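Local structure of NADPH-dependent nitro/flavin reductase (Bacillus subtilis, 3N2S) at residues F17-I27 with Y69-F77; G171-A180 with T197-Y208. The protein uses NADPH to drive flavin mononucleotide reduction and also reduces nitroaromatic compounds, quinones and azo dyes, working as a homodimeric flavoprotein of the nitroreductase family. One frame throughout, in Å; residues are numbered along the deposited sequence.

Contact 1. Residues F17-I27 with Y69-F77; sequences FTDQLLTAEEI and YVEKNGHFF. With FMN (flavin mononucleotide), chain E.
F17 carries its ring beside its own backbone N (chi1 -61°), which sets CD2 3.7 Å from N73 CB. F17 CE2 lies 4.1 Å from Y69 CB. K72 does the reverse: its CG is anti to the backbone N (chi1 -166°), and the chain bends only at its end. K72 NZ thereby reaches F17 O at 2.7 Å. A water bridges F17 N and K72 O, and K72 O also lies at the ring edge of F17. With an alanine in place of F17, the ring would be gone and a gap is likely to open beside N73 CB and Y69 CB.

The N73 amide stands 76° from the F17 ring. Its ND2 bonds Y69 O at 2.8 Å and V70 O weakly, while OD1 takes a bond from K57. These bonds tie the N73 amide back to the backbone at Y69, whose OH donates to FMN O2 at 2.8 Å.

Further along, L22 N donates to G74 O. L22 CD1 packs on H75 CB. I27 CD1 sits over the centre of the H75 ring, a CH-pi contact of 3.9 Å to the centroid. H75 NE2 bonds Y182 OH of the second subunit. T23 and E26 form a capping box at the start of helix 24-35.

G74 and H75 make a classic beta bulge opposite V163. Here strand 75-82 begins, between strands 46-51 and 155-164, with helix 24-35 beside its first residues.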
loop_
_atom_site.group_PDB
_atom_site.type_symbol
_atom_site.label_atom_id
_atom_site.label_comp_id
_atom_site.label_asym_id
_atom_site.label_seq_id
_atom_site.Cartn_x
_atom_site.Cartn_y
_atom_site.Cartn_z
ATOM N N PHE A 17 21.439 2.677 -11.874
ATOM C CA PHE A 17 20.759 3.222 -13.046
ATOM C C PHE A 17 21.689 3.995 -13.945
ATOM O O PHE A 17 22.672 4.532 -13.466
ATOM C CB PHE A 17 19.638 4.187 -12.602
ATOM C CG PHE A 17 18.545 3.587 -11.764
ATOM C CD1 PHE A 17 17.568 2.772 -12.342
ATOM C CD2 PHE A 17 18.440 3.891 -10.408
ATOM C CE1 PHE A 17 16.499 2.274 -11.577
ATOM C CE2 PHE A 17 17.395 3.367 -9.636
ATOM C CZ PHE A 17 16.428 2.568 -10.227
ATOM N N THR A 18 21.324 4.135 -15.230
ATOM C CA THR A 18 22.099 4.975 -16.166
ATOM C C THR A 18 21.677 6.428 -15.892
ATOM O O THR A 18 20.693 6.647 -15.188
ATOM C CB THR A 18 21.773 4.627 -17.620
ATOM O OG1 THR A 18 20.456 5.095 -17.932
ATOM C CG2 THR A 18 21.933 3.127 -17.937
ATOM N N ASP A 19 22.360 7.411 -16.514
ATOM C CA ASP A 19 22.018 8.824 -16.345
ATOM C C ASP A 19 20.837 9.266 -17.236
ATOM O O ASP A 19 20.462 10.442 -17.202
ATOM C CB ASP A 19 23.264 9.708 -16.580
ATOM C CG ASP A 19 23.948 9.562 -17.938
ATOM O OD1 ASP A 19 23.475 8.742 -18.766
ATOM O OD2 ASP A 19 24.984 10.231 -18.155
ATOM N N GLN A 20 20.250 8.340 -18.024
ATOM C CA GLN A 20 19.139 8.655 -18.937
ATOM C C GLN A 20 17.870 9.013 -18.161
ATOM O O GLN A 20 17.315 8.159 -17.463
ATOM C CB GLN A 20 18.866 7.505 -19.909
ATOM C CG GLN A 20 17.895 7.884 -21.036
ATOM C CD GLN A 20 17.565 6.735 -21.966
ATOM O OE1 GLN A 20 18.171 5.661 -21.919
ATOM N NE2 GLN A 20 16.574 6.934 -22.820
ATOM N N LEU A 21 17.415 10.263 -18.296
ATOM C CA LEU A 21 16.221 10.725 -17.591
ATOM C C LEU A 21 14.950 10.150 -18.212
ATOM O O LEU A 21 14.929 9.813 -19.400
ATOM C CB LEU A 21 16.147 12.268 -17.517
ATOM C CG LEU A 21 17.351 13.032 -16.911
ATOM C CD1 LEU A 21 17.239 14.510 -17.173
ATOM C CD2 LEU A 21 17.501 12.775 -15.410
ATOM N N LEU A 22 13.890 10.025 -17.401
ATOM C CA LEU A 22 12.588 9.600 -17.897
ATOM C C LEU A 22 12.053 10.741 -18.745
ATOM O O LEU A 22 12.293 11.906 -18.425
ATOM C CB LEU A 22 11.609 9.343 -16.744
ATOM C CG LEU A 22 11.964 8.216 -15.751
ATOM C CD1 LEU A 22 10.740 7.841 -14.926
ATOM C CD2 LEU A 22 12.509 6.957 -16.467
ATOM N N THR A 23 11.331 10.407 -19.815
ATOM C CA THR A 23 10.714 11.423 -20.667
ATOM C C THR A 23 9.437 11.933 -19.983
ATOM O O THR A 23 8.930 11.282 -19.058
ATOM C CB THR A 23 10.419 10.842 -22.061
ATOM O OG1 THR A 23 9.383 9.865 -21.951
ATOM C CG2 THR A 23 11.661 10.234 -22.721
ATOM N N ALA A 24 8.892 13.067 -20.453
ATOM C CA ALA A 24 7.646 13.612 -19.908
ATOM C C ALA A 24 6.488 12.639 -20.155
ATOM O O ALA A 24 5.610 12.519 -19.300
ATOM C CB ALA A 24 7.350 14.970 -20.522
ATOM N N GLU A 25 6.523 11.905 -21.287
ATOM C CA GLU A 25 5.521 10.889 -21.653
ATOM C C GLU A 25 5.576 9.689 -20.673
ATOM O O GLU A 25 4.524 9.194 -20.259
ATOM C CB GLU A 25 5.748 10.400 -23.094
ATOM C CG GLU A 25 4.726 9.381 -23.575
ATOM C CD GLU A 25 5.146 8.606 -24.809
ATOM O OE1 GLU A 25 6.135 7.841 -24.722
ATOM O OE2 GLU A 25 4.483 8.756 -25.862
ATOM N N GLU A 26 6.797 9.206 -20.343
ATOM C CA GLU A 26 6.988 8.095 -19.391
ATOM C C GLU A 26 6.471 8.498 -18.004
ATOM O O GLU A 26 5.761 7.709 -17.383
ATOM C CB GLU A 26 8.467 7.691 -19.302
ATOM C CG GLU A 26 8.942 6.883 -20.503
ATOM C CD GLU A 26 10.435 6.627 -20.612
ATOM O OE1 GLU A 26 11.233 7.447 -20.101
ATOM O OE2 GLU A 26 10.806 5.615 -21.247
ATOM N N ILE A 27 6.817 9.731 -17.531
ATOM C CA ILE A 27 6.377 10.271 -16.226
ATOM C C ILE A 27 4.848 10.360 -16.216
ATOM O O ILE A 27 4.206 9.954 -15.240
ATOM C CB ILE A 27 7.057 11.643 -15.909
ATOM C CG1 ILE A 27 8.584 11.460 -15.660
ATOM C CG2 ILE A 27 6.366 12.364 -14.718
ATOM C CD1 ILE A 27 9.419 12.740 -15.725
ATOM N N TYR A 69 21.384 5.980 -5.571
ATOM C CA TYR A 69 20.339 5.684 -6.540
ATOM C C TYR A 69 19.091 6.579 -6.346
ATOM O O TYR A 69 18.163 6.512 -7.141
ATOM C CB TYR A 69 20.017 4.184 -6.565
ATOM C CG TYR A 69 20.082 3.506 -5.205
ATOM C CD1 TYR A 69 18.923 3.267 -4.466
ATOM C CD2 TYR A 69 21.300 3.072 -4.675
ATOM C CE1 TYR A 69 18.976 2.630 -3.224
ATOM C CE2 TYR A 69 21.368 2.452 -3.425
ATOM C CZ TYR A 69 20.198 2.232 -2.705
ATOM O OH TYR A 69 20.265 1.592 -1.497
ATOM N N VAL A 70 19.125 7.477 -5.351
ATOM C CA VAL A 70 18.087 8.493 -5.106
ATOM C C VAL A 70 18.476 9.693 -6.006
ATOM O O VAL A 70 17.596 10.337 -6.579
ATOM C CB VAL A 70 18.027 8.889 -3.598
ATOM C CG1 VAL A 70 17.254 10.196 -3.378
ATOM C CG2 VAL A 70 17.416 7.758 -2.762
ATOM N N GLU A 71 19.801 9.990 -6.122
ATOM C CA GLU A 71 20.285 11.093 -6.979
ATOM C C GLU A 71 20.403 10.631 -8.405
ATOM O O GLU A 71 20.014 11.365 -9.311
ATOM C CB GLU A 71 21.697 11.566 -6.582
ATOM C CG GLU A 71 21.803 12.405 -5.340
ATOM C CD GLU A 71 23.166 13.062 -5.196
ATOM O OE1 GLU A 71 23.940 12.622 -4.319
ATOM O OE2 GLU A 71 23.458 14.022 -5.946
ATOM N N LYS A 72 21.050 9.463 -8.615
ATOM C CA LYS A 72 21.313 8.923 -9.960
ATOM C C LYS A 72 20.235 7.955 -10.365
ATOM O O LYS A 72 20.305 6.763 -10.048
ATOM C CB LYS A 72 22.704 8.252 -10.033
ATOM C CG LYS A 72 23.166 7.970 -11.466
ATOM C CD LYS A 72 24.484 7.183 -11.507
ATOM C CE LYS A 72 25.162 7.261 -12.857
ATOM N NZ LYS A 72 24.379 6.588 -13.922
ATOM N N ASN A 73 19.247 8.473 -11.114
ATOM C CA ASN A 73 18.105 7.703 -11.636
ATOM C C ASN A 73 17.435 8.505 -12.768
ATOM O O ASN A 73 17.880 9.606 -13.077
ATOM C CB ASN A 73 17.105 7.367 -10.480
ATOM C CG ASN A 73 16.614 8.575 -9.721
ATOM O OD1 ASN A 73 16.280 9.606 -10.312
ATOM N ND2 ASN A 73 16.606 8.500 -8.392
ATOM N N GLY A 74 16.365 7.975 -13.344
ATOM C CA GLY A 74 15.615 8.638 -14.413
ATOM C C GLY A 74 14.666 9.703 -13.896
ATOM O O GLY A 74 14.327 10.644 -14.626
ATOM N N HIS A 75 14.185 9.523 -12.636
ATOM C CA HIS A 75 13.295 10.439 -11.901
ATOM C C HIS A 75 13.136 9.914 -10.488
ATOM O O HIS A 75 13.166 8.690 -10.294
ATOM C CB HIS A 75 11.905 10.541 -12.570
ATOM C CG HIS A 75 11.169 11.820 -12.255
ATOM N ND1 HIS A 75 11.737 13.058 -12.494
ATOM C CD2 HIS A 75 9.918 12.010 -11.779
ATOM C CE1 HIS A 75 10.835 13.954 -12.133
ATOM N NE2 HIS A 75 9.720 13.373 -11.713
ATOM N N PHE A 76 12.952 10.816 -9.511
ATOM C CA PHE A 76 12.713 10.408 -8.129
ATOM C C PHE A 76 11.332 10.887 -7.686
ATOM O O PHE A 76 11.080 12.093 -7.659
ATOM C CB PHE A 76 13.821 10.887 -7.177
ATOM C CG PHE A 76 13.727 10.317 -5.779
ATOM C CD1 PHE A 76 13.867 8.947 -5.555
ATOM C CD2 PHE A 76 13.507 11.148 -4.678
ATOM C CE1 PHE A 76 13.762 8.428 -4.258
ATOM C CE2 PHE A 76 13.418 10.627 -3.393
ATOM C CZ PHE A 76 13.559 9.276 -3.191
ATOM N N PHE A 77 10.438 9.943 -7.386
ATOM C CA PHE A 77 9.078 10.243 -6.945
ATOM C C PHE A 77 8.977 10.116 -5.431
ATOM O O PHE A 77 9.515 9.172 -4.864
ATOM C CB PHE A 77 8.062 9.289 -7.599
ATOM C CG PHE A 77 7.983 9.328 -9.111
ATOM C CD1 PHE A 77 7.043 10.130 -9.756
ATOM C CD2 PHE A 77 8.789 8.497 -9.890
ATOM C CE1 PHE A 77 6.922 10.115 -11.152
ATOM C CE2 PHE A 77 8.694 8.512 -11.292
ATOM C CZ PHE A 77 7.754 9.314 -11.909
HETATM N N1 FMN E . 15.772 -0.442 -0.536
HETATM C C2 FMN E . 16.803 0.430 -0.377
HETATM O O2 FMN E . 17.905 0.216 -0.917
HETATM N N3 FMN E . 16.654 1.551 0.377
HETATM C C4 FMN E . 15.513 1.967 1.017
HETATM O O4 FMN E . 15.438 3.009 1.681
HETATM C C4A FMN E . 14.348 1.068 0.857
HETATM N N5 FMN E . 13.189 1.396 1.372
HETATM C C5A FMN E . 12.083 0.580 1.050
HETATM C C6 FMN E . 10.807 1.001 1.510
HETATM C C7 FMN E . 9.660 0.311 1.144
HETATM C C7M FMN E . 8.303 0.853 1.567
HETATM C C8 FMN E . 9.771 -0.920 0.387
HETATM C C8M FMN E . 8.574 -1.730 0.032
HETATM C C9 FMN E . 11.048 -1.374 -0.061
HETATM C C9A FMN E . 12.220 -0.657 0.271
HETATM N N10 FMN E . 13.510 -0.991 -0.220
HETATM C C10 FMN E . 14.583 -0.182 -0.011
HETATM C "C1'" FMN E . 13.675 -2.211 -1.041
HETATM C "C2'" FMN E . 13.647 -3.447 -0.131
HETATM O "O2'" FMN E . 14.858 -3.504 0.497
HETATM C "C3'" FMN E . 13.497 -4.663 -1.041
HETATM O "O3'" FMN E . 12.200 -4.543 -1.698
HETATM C "C4'" FMN E . 13.646 -6.038 -0.249
HETATM O "O4'" FMN E . 15.047 -6.209 0.044
HETATM C "C5'" FMN E . 13.255 -7.214 -1.186
HETATM O "O5'" FMN E . 14.152 -7.157 -2.335
HETATM P P FMN E . 13.593 -7.140 -3.851
HETATM O O1P FMN E . 12.808 -8.402 -4.110
HETATM O O2P FMN E . 14.902 -6.959 -4.587
HETATM O O3P FMN E . 12.795 -5.827 -3.933
HETATM O O HOH W 1 22.154 4.871 -9.817
#

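Contact 2. Residues G171-A180 with T197-Y208; sequences GKKPRLPKQA and TMNTYDKTISDY. With FMN (flavin mononucleotide), chain E.
P174 and L176 lie against Y201, where the extended strip 171-177 runs along helix 191-213. The fold is the alpha-beta-alpha sandwich of the FMN-dependent nitroreductases, and the strip carries two residues of the FMN pocket, K173 and R175.

Hydrogen bonding across the contact centres on Y201. Its OH donates to P174 O at 2.8 Å, 33° out of the carbonyl plane. The same carbonyl oxygen accepts from Y42 OH of the second subunit. Two donors from different chains thus grip one backbone oxygen.

CH-pi contacts use both tyrosines. L176 CA lies over one face of the Y201 ring, 3.8 Å from the centroid. P174 CD sits over a face of Y208, offset toward its rim. Both tyrosines hold CG anti to the backbone N (chi1 -168° and 175°), which carries their rings out from the helix to the strip.

Apolar contacts fill in between. I205 CG1, from the same helix, packs on the opposite face of Y201. L176 CD2 touches Y201 CD2 at 3.5 Å and the selenium of M198, a selenomethionine. P174 CB meets T204 CG2 and I205 CD1. P177 CD packs on Y201 CB. The Q179 and T197 side chains run past each other in opposite directions, with Q179 CG 3.4 Å from T197 CG2.

Polar contacts with the cofactor leave from the same strip. K173 NZ donates to FMN O4' at 2.8 Å. The CB of R175 points away from the helix, and its NE bonds Q35 O of the second subunit. Its guanidinium meets the phosphate edge-on: NH1 and NH2 both bond FMN O1P, at 2.8 Å and 2.7 Å.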
loop_
_atom_site.group_PDB
_atom_site.type_symbol
_atom_site.label_atom_id
_atom_site.label_comp_id
_atom_site.label_asym_id
_atom_site.label_seq_id
_atom_site.Cartn_x
_atom_site.Cartn_y
_atom_site.Cartn_z
ATOM N N GLY A 171 19.590 -9.465 -9.159
ATOM C CA GLY A 171 18.931 -10.767 -9.129
ATOM C C GLY A 171 17.772 -10.786 -8.160
ATOM O O GLY A 171 17.685 -9.933 -7.266
ATOM N N LYS A 172 16.891 -11.763 -8.319
ATOM C CA LYS A 172 15.706 -11.919 -7.467
ATOM C C LYS A 172 16.051 -12.405 -6.073
ATOM O O LYS A 172 16.999 -13.171 -5.910
ATOM C CB LYS A 172 14.689 -12.872 -8.107
ATOM C CG LYS A 172 13.884 -12.268 -9.252
ATOM C CD LYS A 172 13.223 -13.332 -10.138
ATOM C CE LYS A 172 12.117 -14.101 -9.445
ATOM N NZ LYS A 172 11.360 -14.956 -10.396
ATOM N N LYS A 173 15.289 -11.956 -5.072
ATOM C CA LYS A 173 15.442 -12.360 -3.680
ATOM C C LYS A 173 14.313 -13.319 -3.329
ATOM O O LYS A 173 13.154 -12.983 -3.554
ATOM C CB LYS A 173 15.389 -11.125 -2.761
ATOM C CG LYS A 173 16.736 -10.492 -2.523
ATOM C CD LYS A 173 16.524 -9.260 -1.678
ATOM C CE LYS A 173 17.371 -9.244 -0.450
ATOM N NZ LYS A 173 17.108 -8.035 0.334
ATOM N N PRO A 174 14.601 -14.518 -2.776
ATOM C CA PRO A 174 13.507 -15.454 -2.453
ATOM C C PRO A 174 12.552 -14.900 -1.400
ATOM O O PRO A 174 12.963 -14.204 -0.468
ATOM C CB PRO A 174 14.236 -16.698 -1.927
ATOM C CG PRO A 174 15.631 -16.588 -2.466
ATOM C CD PRO A 174 15.914 -15.097 -2.441
ATOM N N ARG A 175 11.277 -15.207 -1.572
ATOM C CA ARG A 175 10.225 -14.789 -0.665
ATOM C C ARG A 175 9.897 -15.934 0.281
ATOM O O ARG A 175 10.217 -17.088 -0.019
ATOM C CB ARG A 175 8.970 -14.394 -1.471
ATOM C CG ARG A 175 9.161 -13.100 -2.289
ATOM C CD ARG A 175 9.468 -11.886 -1.397
ATOM N NE ARG A 175 9.377 -10.618 -2.129
ATOM C CZ ARG A 175 10.414 -9.974 -2.648
ATOM N NH1 ARG A 175 11.631 -10.494 -2.574
ATOM N NH2 ARG A 175 10.244 -8.804 -3.249
ATOM N N LEU A 176 9.238 -15.611 1.406
ATOM C CA LEU A 176 8.790 -16.610 2.383
ATOM C C LEU A 176 8.033 -17.742 1.699
ATOM O O LEU A 176 7.315 -17.498 0.718
ATOM C CB LEU A 176 7.823 -15.960 3.395
ATOM C CG LEU A 176 8.464 -15.148 4.551
ATOM C CD1 LEU A 176 7.452 -14.133 5.103
ATOM C CD2 LEU A 176 8.934 -16.072 5.691
ATOM N N PRO A 177 8.114 -18.985 2.219
ATOM C CA PRO A 177 7.298 -20.065 1.636
ATOM C C PRO A 177 5.836 -19.653 1.677
ATOM O O PRO A 177 5.424 -18.941 2.597
ATOM C CB PRO A 177 7.557 -21.243 2.589
ATOM C CG PRO A 177 8.950 -20.975 3.104
ATOM C CD PRO A 177 8.924 -19.483 3.351
ATOM N N LYS A 178 5.063 -20.052 0.666
ATOM C CA LYS A 178 3.635 -19.755 0.556
ATOM C C LYS A 178 2.874 -19.981 1.877
ATOM O O LYS A 178 2.146 -19.097 2.322
ATOM C CB LYS A 178 3.020 -20.590 -0.589
ATOM C CG LYS A 178 1.501 -20.444 -0.765
ATOM C CD LYS A 178 0.965 -21.526 -1.696
ATOM C CE LYS A 178 -0.521 -21.417 -1.933
ATOM N NZ LYS A 178 -0.999 -22.502 -2.824
ATOM N N GLN A 179 3.069 -21.153 2.503
ATOM C CA GLN A 179 2.394 -21.522 3.741
ATOM C C GLN A 179 2.730 -20.643 4.986
ATOM O O GLN A 179 1.982 -20.666 5.969
ATOM C CB GLN A 179 2.465 -23.045 3.972
ATOM C CG GLN A 179 3.840 -23.597 4.370
ATOM C CD GLN A 179 4.889 -23.887 3.306
ATOM O OE1 GLN A 179 5.966 -24.420 3.628
ATOM N NE2 GLN A 179 4.633 -23.573 2.034
ATOM N N ALA A 180 3.818 -19.835 4.925
ATOM C CA ALA A 180 4.114 -18.876 5.991
ATOM C C ALA A 180 3.201 -17.639 5.852
ATOM O O ALA A 180 2.841 -17.023 6.847
ATOM C CB ALA A 180 5.562 -18.415 5.911
ATOM N N THR A 197 8.587 -24.033 8.562
ATOM C CA THR A 197 8.625 -23.057 7.466
ATOM C C THR A 197 9.759 -22.062 7.652
ATOM O O THR A 197 10.438 -21.747 6.686
ATOM C CB THR A 197 7.255 -22.365 7.278
ATOM O OG1 THR A 197 6.904 -21.715 8.483
ATOM C CG2 THR A 197 6.161 -23.323 6.893
HETATM N N MSE A 198 9.957 -21.565 8.887
HETATM C CA MSE A 198 11.017 -20.603 9.206
HETATM C C MSE A 198 12.411 -21.215 9.089
HETATM O O MSE A 198 13.316 -20.534 8.624
HETATM C CB MSE A 198 10.789 -19.929 10.560
HETATM C CG MSE A 198 9.486 -19.093 10.600
HETATM SE SE MSE A 198 9.319 -17.768 9.134
HETATM C CE MSE A 198 11.159 -17.067 9.310
ATOM N N ASN A 199 12.576 -22.500 9.469
ATOM C CA ASN A 199 13.850 -23.215 9.325
ATOM C C ASN A 199 14.181 -23.375 7.857
ATOM O O ASN A 199 15.326 -23.151 7.466
ATOM C CB ASN A 199 13.795 -24.616 9.990
ATOM C CG ASN A 199 14.012 -24.642 11.481
ATOM O OD1 ASN A 199 14.086 -23.621 12.168
ATOM N ND2 ASN A 199 14.108 -25.839 12.015
ATOM N N THR A 200 13.185 -23.779 7.045
ATOM C CA THR A 200 13.345 -23.967 5.599
ATOM C C THR A 200 13.745 -22.624 4.962
ATOM O O THR A 200 14.682 -22.587 4.173
ATOM C CB THR A 200 12.038 -24.507 4.981
ATOM O OG1 THR A 200 11.732 -25.753 5.603
ATOM C CG2 THR A 200 12.134 -24.706 3.473
ATOM N N TYR A 201 13.024 -21.547 5.299
ATOM C CA TYR A 201 13.321 -20.216 4.762
ATOM C C TYR A 201 14.691 -19.725 5.164
ATOM O O TYR A 201 15.411 -19.231 4.308
ATOM C CB TYR A 201 12.241 -19.198 5.146
ATOM C CG TYR A 201 12.351 -17.900 4.374
ATOM C CD1 TYR A 201 12.462 -17.897 2.983
ATOM C CD2 TYR A 201 12.270 -16.677 5.022
ATOM C CE1 TYR A 201 12.513 -16.699 2.265
ATOM C CE2 TYR A 201 12.288 -15.473 4.314
ATOM C CZ TYR A 201 12.414 -15.487 2.939
ATOM O OH TYR A 201 12.464 -14.292 2.261
ATOM N N ASP A 202 15.072 -19.889 6.444
ATOM C CA ASP A 202 16.399 -19.488 6.911
ATOM C C ASP A 202 17.529 -20.201 6.145
ATOM O O ASP A 202 18.544 -19.578 5.831
ATOM C CB ASP A 202 16.539 -19.714 8.421
ATOM C CG ASP A 202 16.004 -18.560 9.252
ATOM O OD1 ASP A 202 15.780 -17.464 8.679
ATOM O OD2 ASP A 202 15.901 -18.719 10.477
ATOM N N LYS A 203 17.326 -21.483 5.809
ATOM C CA LYS A 203 18.309 -22.256 5.026
ATOM C C LYS A 203 18.332 -21.713 3.572
ATOM O O LYS A 203 19.410 -21.539 3.014
ATOM C CB LYS A 203 17.958 -23.754 5.054
ATOM C CG LYS A 203 19.023 -24.627 4.380
ATOM C CD LYS A 203 18.555 -26.071 4.238
ATOM C CE LYS A 203 19.536 -26.905 3.449
ATOM N NZ LYS A 203 19.569 -26.544 2.001
ATOM N N THR A 204 17.147 -21.439 2.976
ATOM C CA THR A 204 17.044 -20.870 1.609
ATOM C C THR A 204 17.820 -19.536 1.536
ATOM O O THR A 204 18.566 -19.289 0.588
ATOM C CB THR A 204 15.575 -20.648 1.217
ATOM O OG1 THR A 204 14.895 -21.894 1.157
ATOM C CG2 THR A 204 15.415 -19.922 -0.132
ATOM N N ILE A 205 17.637 -18.679 2.550
ATOM C CA ILE A 205 18.289 -17.366 2.571
ATOM C C ILE A 205 19.790 -17.460 2.815
ATOM O O ILE A 205 20.560 -16.776 2.132
ATOM C CB ILE A 205 17.533 -16.409 3.541
ATOM C CG1 ILE A 205 16.075 -16.142 3.054
ATOM C CG2 ILE A 205 18.285 -15.087 3.750
ATOM C CD1 ILE A 205 15.902 -15.715 1.565
ATOM N N SER A 206 20.201 -18.285 3.797
ATOM C CA SER A 206 21.626 -18.488 4.078
ATOM C C SER A 206 22.326 -19.032 2.816
ATOM O O SER A 206 23.350 -18.465 2.401
ATOM C CB SER A 206 21.831 -19.401 5.285
ATOM O OG SER A 206 21.319 -20.703 5.084
ATOM N N ASP A 207 21.709 -20.040 2.140
ATOM C CA ASP A 207 22.244 -20.592 0.877
ATOM C C ASP A 207 22.321 -19.517 -0.204
ATOM O O ASP A 207 23.308 -19.453 -0.942
ATOM C CB ASP A 207 21.395 -21.767 0.354
ATOM C CG ASP A 207 21.494 -23.096 1.093
ATOM O OD1 ASP A 207 20.694 -23.998 0.781
ATOM O OD2 ASP A 207 22.314 -23.201 2.040
ATOM N N TYR A 208 21.278 -18.677 -0.301
ATOM C CA TYR A 208 21.220 -17.576 -1.259
ATOM C C TYR A 208 22.416 -16.619 -1.074
ATOM O O TYR A 208 23.087 -16.280 -2.059
ATOM C CB TYR A 208 19.884 -16.814 -1.128
ATOM C CG TYR A 208 19.801 -15.582 -1.996
ATOM C CD1 TYR A 208 19.436 -15.675 -3.335
ATOM C CD2 TYR A 208 20.128 -14.326 -1.493
ATOM C CE1 TYR A 208 19.380 -14.549 -4.146
ATOM C CE2 TYR A 208 20.087 -13.192 -2.299
ATOM C CZ TYR A 208 19.697 -13.308 -3.619
ATOM O OH TYR A 208 19.614 -12.186 -4.394
HETATM N N1 FMN E . 15.772 -0.442 -0.536
HETATM C C2 FMN E . 16.803 0.430 -0.377
HETATM O O2 FMN E . 17.905 0.216 -0.917
HETATM N N3 FMN E . 16.654 1.551 0.377
HETATM C C4 FMN E . 15.513 1.967 1.017
HETATM O O4 FMN E . 15.438 3.009 1.681
HETATM C C4A FMN E . 14.348 1.068 0.857
HETATM N N5 FMN E . 13.189 1.396 1.372
HETATM C C5A FMN E . 12.083 0.580 1.050
HETATM C C6 FMN E . 10.807 1.001 1.510
HETATM C C7 FMN E . 9.660 0.311 1.144
HETATM C C7M FMN E . 8.303 0.853 1.567
HETATM C C8 FMN E . 9.771 -0.920 0.387
HETATM C C8M FMN E . 8.574 -1.730 0.032
HETATM C C9 FMN E . 11.048 -1.374 -0.061
HETATM C C9A FMN E . 12.220 -0.657 0.271
HETATM N N10 FMN E . 13.510 -0.991 -0.220
HETATM C C10 FMN E . 14.583 -0.182 -0.011
HETATM C "C1'" FMN E . 13.675 -2.211 -1.041
HETATM C "C2'" FMN E . 13.647 -3.447 -0.131
HETATM O "O2'" FMN E . 14.858 -3.504 0.497
HETATM C "C3'" FMN E . 13.497 -4.663 -1.041
HETATM O "O3'" FMN E . 12.200 -4.543 -1.698
HETATM C "C4'" FMN E . 13.646 -6.038 -0.249
HETATM O "O4'" FMN E . 15.047 -6.209 0.044
HETATM C "C5'" FMN E . 13.255 -7.214 -1.186
HETATM O "O5'" FMN E . 14.152 -7.157 -2.335
HETATM P P FMN E . 13.593 -7.140 -3.851
HETATM O O1P FMN E . 12.808 -8.402 -4.110
HETATM O O2P FMN E . 14.902 -6.959 -4.587
HETATM O O3P FMN E . 12.795 -5.827 -3.933
#

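How the contacts relate
From the N terminus, contact 1 comes first. It closes the excursion from 28 to 68, which includes strand 46-51 and helix 54-63, and joins the approach to helix 24-35 to the start of strand 75-82. The chain then completes the four-stranded antiparallel sheet with strands 131-135 and 155-164. Contact 2 follows. It closes the short excursion 181-196, which holds strand 182-184 and the start of helix 191-213, and ties the strip after the sheet to that helix. Contacts 1 and 2 are in series, neither nested nor crossed, with centres about 32 Å apart. They share one FMN: contact 1 reaches its flavin ring, contact 2 its ribityl chain and phosphate. Both touch the second subunit.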